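Local coordinates for flavin-dependent thymidylate synthase (Thermus thermophilus, PDB 6J61), which probably catalyses the reductive methylation of dUMP to dTMP, taking the methyl group from methylenetetrahydrofolate and reducing power from NADPH through FAD, at residues A[39-42]-A[43-46]; A[138-141]-A[142-145]. All blocks are in the same frame, centred on the assembly; numbering follows the deposited sequence.

Contact 1 of 2, residues A[39-42]-A[43-46]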
loop_
_atom_site.group_PDB
_atom_site.type_symbol
_atom_site.label_atom_id
_atom_site.label_comp_id
_atom_site.label_asym_id
_atom_site.label_seq_id
_atom_site.Cartn_x
_atom_site.Cartn_y
_atom_site.Cartn_z
ATOM N N THR A 39 20.265 20.129 -7.612
ATOM C CA THR A 39 21.403 19.978 -6.708
ATOM C C THR A 39 22.047 21.314 -6.366
ATOM O O THR A 39 21.731 22.353 -6.955
ATOM C CB THR A 39 22.501 19.104 -7.326
ATOM O OG1 THR A 39 22.532 19.324 -8.742
ATOM C CG2 THR A 39 22.268 17.645 -7.022
ATOM N N LYS A 40 22.953 21.269 -5.398
ATOM C CA LYS A 40 23.698 22.444 -4.970
ATOM C C LYS A 40 25.085 21.942 -4.616
ATOM O O LYS A 40 25.735 21.308 -5.446
ATOM C CB LYS A 40 23.023 23.119 -3.771
ATOM C CG LYS A 40 21.623 23.633 -4.094
ATOM C CD LYS A 40 21.203 24.796 -3.203
ATOM C CE LYS A 40 19.843 25.352 -3.643
ATOM N NZ LYS A 40 19.504 26.661 -3.018
ATOM N N THR A 41 25.539 22.202 -3.397
ATOM C CA THR A 41 26.859 21.738 -2.981
ATOM C C THR A 41 26.710 20.442 -2.167
ATOM O O THR A 41 25.668 20.205 -1.551
ATOM C CB THR A 41 27.557 22.816 -2.143
ATOM O OG1 THR A 41 27.382 22.537 -0.754
ATOM C CG2 THR A 41 26.941 24.171 -2.434
ATOM N N VAL A 42 27.742 19.604 -2.153
ATOM C CA VAL A 42 27.652 18.341 -1.422
ATOM C C VAL A 42 27.406 18.479 0.080
ATOM O O VAL A 42 26.689 17.663 0.658
ATOM C CB VAL A 42 28.901 17.441 -1.621
ATOM C CG1 VAL A 42 29.191 17.251 -3.094
ATOM C CG2 VAL A 42 30.077 18.038 -0.912
ATOM N N ARG A 43 27.989 19.472 0.740
ATOM C CA ARG A 43 27.710 19.577 2.166
ATOM C C ARG A 43 26.327 20.181 2.367
ATOM O O ARG A 43 25.687 19.971 3.401
ATOM C CB ARG A 43 28.793 20.379 2.908
ATOM C CG ARG A 43 29.210 21.687 2.300
ATOM C CD ARG A 43 30.535 22.109 2.922
ATOM N NE ARG A 43 30.380 22.450 4.330
ATOM C CZ ARG A 43 29.932 23.626 4.759
ATOM N NH1 ARG A 43 29.609 24.567 3.879
ATOM N NH2 ARG A 43 29.788 23.859 6.062
ATOM N N GLU A 44 25.849 20.904 1.362
ATOM C CA GLU A 44 24.526 21.504 1.446
ATOM C C GLU A 44 23.474 20.414 1.206
ATOM O O GLU A 44 22.406 20.420 1.828
ATOM C CB GLU A 44 24.384 22.612 0.410
ATOM C CG GLU A 44 23.171 23.469 0.607
ATOM C CD GLU A 44 23.421 24.920 0.220
ATOM O OE1 GLU A 44 22.461 25.727 0.275
ATOM O OE2 GLU A 44 24.579 25.251 -0.135
ATOM N N ASP A 45 23.791 19.478 0.307
ATOM C CA ASP A 45 22.886 18.383 -0.008
ATOM C C ASP A 45 22.920 17.355 1.127
ATOM O O ASP A 45 21.891 16.783 1.501
ATOM C CB ASP A 45 23.267 17.745 -1.350
ATOM C CG ASP A 45 22.930 18.640 -2.534
ATOM O OD1 ASP A 45 22.250 19.673 -2.330
ATOM O OD2 ASP A 45 23.331 18.311 -3.675
ATOM N N ALA A 46 24.104 17.126 1.679
ATOM C CA ALA A 46 24.247 16.207 2.790
ATOM C C ALA A 46 23.422 16.795 3.932
ATOM O O ALA A 46 22.696 16.087 4.616
ATOM C CB ALA A 46 25.703 16.101 3.194
#
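D45 reaches back to K40 and T41 at the start of helix 42-54, and here the contact is tight. Its first torsion (chi1 -72°) turns the carboxylate toward the loop residues before the helix, where D45 OD2 takes a weak but straight bond from K40 N at 3.4 Å. T39 CG2 packs 3.6 Å from D45 OD2. The other oxygen, D45 OD1, is in a salt bridge with R32 of helix 24-32, so this buried charge is answered. T41 is the N-cap: T41 OG1 accepts from E44 N at 3.1 Å, a task for which threonine's short hydroxyl is well suited, and T41 O receives D45 N at 2.7 Å. V42 O continues the helix by accepting A46 N at 2.8 Å.

The outer side is looser. T41 CG2 lies 3.5 Å from E44 OE2. E44 and K40 are both exposed, and their side chains come closest at K40 CD and E44 OE1, 3.8 Å apart; K40 NZ stays 4.5 Å from E44 OE1, too far for an ion pair. Acidic E44 and D45 in the first turn would be expected to interact favourably with the helix dipole, while the N-cap hydroxyl gives E44 N a straighter acceptor than T41 O, its weak second partner.

Contact 2 of 2, residues A[138-141]-A[142-145]; sequences EAYG and AYRA
E138 meets A142 through the backbone, E138 O accepting A142 N at 2.7 Å, while its carboxylate turns to K134 in a salt bridge. A139 O likewise receives Y143 N at 2.9 Å; the small methyl groups of A139 and A142 let a second subunit pack close, with V135 and L131 of that subunit against them. Y140 carries the side-chain contact. Its first torsion (chi1 -159°) sets CG opposite the backbone N and leans the ring toward the next turn, where Y143 CD2 sits over one face, 3.8 Å from Y140 CE1, the two ring planes inclined at 55°. At the ring's edge, near its plane, R144 NE approaches Y140 CE2 to 3.1 Å, and the guanidinium is turned 71° from the ring. These are i to i+3 and i to i+4 neighbours on one alpha-helix, 132-148, and both tyrosine hydroxyls bond the backbone of L98, Y140 OH to its O and Y143 OH to its N. Y143 also touches R157, a probable dUMP-binding residue. Replacing Y140 by an alanine is likely to leave L98 O without this hydroxyl partner, Y143 without the ring face it meets and R144 freer to turn. G141, where a side chain would crowd E138 O, accepts A145 N through G141 O at 2.9 Å.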
loop_
_atom_site.group_PDB
_atom_site.type_symbol
_atom_site.label_atom_id
_atom_site.label_comp_id
_atom_site.label_asym_id
_atom_site.label_seq_id
_atom_site.Cartn_x
_atom_site.Cartn_y
_atom_site.Cartn_z
ATOM N N GLU A 138 15.777 -37.829 0.807
ATOM C CA GLU A 138 14.526 -38.573 0.717
ATOM C C GLU A 138 13.521 -37.699 -0.020
ATOM O O GLU A 138 12.954 -38.097 -1.043
ATOM C CB GLU A 138 13.992 -38.906 2.120
ATOM C CG GLU A 138 14.922 -39.771 2.966
ATOM C CD GLU A 138 15.136 -41.155 2.374
ATOM O OE1 GLU A 138 16.174 -41.788 2.675
ATOM O OE2 GLU A 138 14.262 -41.617 1.612
ATOM N N ALA A 139 13.330 -36.492 0.505
ATOM C CA ALA A 139 12.399 -35.534 -0.064
ATOM C C ALA A 139 12.671 -35.254 -1.533
ATOM O O ALA A 139 11.748 -35.296 -2.344
ATOM C CB ALA A 139 12.433 -34.239 0.734
ATOM N N TYR A 140 13.913 -34.961 -1.901
ATOM C CA TYR A 140 14.154 -34.695 -3.314
ATOM C C TYR A 140 13.945 -35.987 -4.091
ATOM O O TYR A 140 13.655 -35.964 -5.289
ATOM C CB TYR A 140 15.559 -34.164 -3.578
ATOM C CG TYR A 140 15.627 -33.439 -4.897
ATOM C CD1 TYR A 140 15.132 -32.149 -5.018
ATOM C CD2 TYR A 140 16.121 -34.065 -6.046
ATOM C CE1 TYR A 140 15.119 -31.488 -6.252
ATOM C CE2 TYR A 140 16.113 -33.414 -7.287
ATOM C CZ TYR A 140 15.607 -32.124 -7.377
ATOM O OH TYR A 140 15.576 -31.460 -8.583
ATOM N N GLY A 141 14.095 -37.113 -3.396
ATOM C CA GLY A 141 13.890 -38.403 -4.027
ATOM C C GLY A 141 12.419 -38.528 -4.366
ATOM O O GLY A 141 12.049 -38.831 -5.505
ATOM N N ALA A 142 11.579 -38.273 -3.364
ATOM C CA ALA A 142 10.131 -38.330 -3.521
ATOM C C ALA A 142 9.686 -37.389 -4.640
ATOM O O ALA A 142 8.872 -37.746 -5.485
ATOM C CB ALA A 142 9.459 -37.952 -2.212
ATOM N N TYR A 143 10.228 -36.183 -4.641
ATOM C CA TYR A 143 9.896 -35.205 -5.663
ATOM C C TYR A 143 10.169 -35.757 -7.065
ATOM O O TYR A 143 9.326 -35.649 -7.955
ATOM C CB TYR A 143 10.718 -33.945 -5.447
ATOM C CG TYR A 143 10.499 -32.886 -6.491
ATOM C CD1 TYR A 143 9.239 -32.307 -6.668
ATOM C CD2 TYR A 143 11.562 -32.414 -7.266
ATOM C CE1 TYR A 143 9.048 -31.272 -7.588
ATOM C CE2 TYR A 143 11.381 -31.383 -8.185
ATOM C CZ TYR A 143 10.123 -30.815 -8.336
ATOM O OH TYR A 143 9.947 -29.773 -9.211
ATOM N N ARG A 144 11.355 -36.332 -7.258
ATOM C CA ARG A 144 11.725 -36.909 -8.554
ATOM C C ARG A 144 10.784 -38.056 -8.912
ATOM O O ARG A 144 10.237 -38.101 -10.013
ATOM C CB ARG A 144 13.173 -37.417 -8.524
ATOM C CG ARG A 144 14.224 -36.364 -8.889
ATOM C CD ARG A 144 15.643 -36.868 -8.621
ATOM N NE ARG A 144 16.674 -35.907 -9.022
ATOM C CZ ARG A 144 16.958 -35.592 -10.285
ATOM N NH1 ARG A 144 16.283 -36.163 -11.279
ATOM N NH2 ARG A 144 17.924 -34.718 -10.555
ATOM N N ALA A 145 10.603 -38.978 -7.970
ATOM C CA ALA A 145 9.724 -40.121 -8.161
ATOM C C ALA A 145 8.349 -39.650 -8.631
ATOM O O ALA A 145 7.872 -40.055 -9.697
ATOM C CB ALA A 145 9.591 -40.890 -6.857
#

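Overall arrangement
From the N terminus the chain runs through strands 6-9 and 13-21 and helix 24-32 before contact 1, where the loop that follows that helix ends at the start of helix 42-54; D45 and its neighbours tie this helix start back to helix 24-32. The chain then passes through strands 65-73 and 87-90 to helix 132-148, whose successive turns make contact 2. Neither contact closes a long loop: each is local, and the two lie in series, without nesting or crossing. The centres of contact 1 and contact 2 are about 58 Å apart, on opposite sides of the chain's centre. Contact 1 joins two helices of one subunit, whereas residues 138-145 link their helix to L98 and to a second subunit.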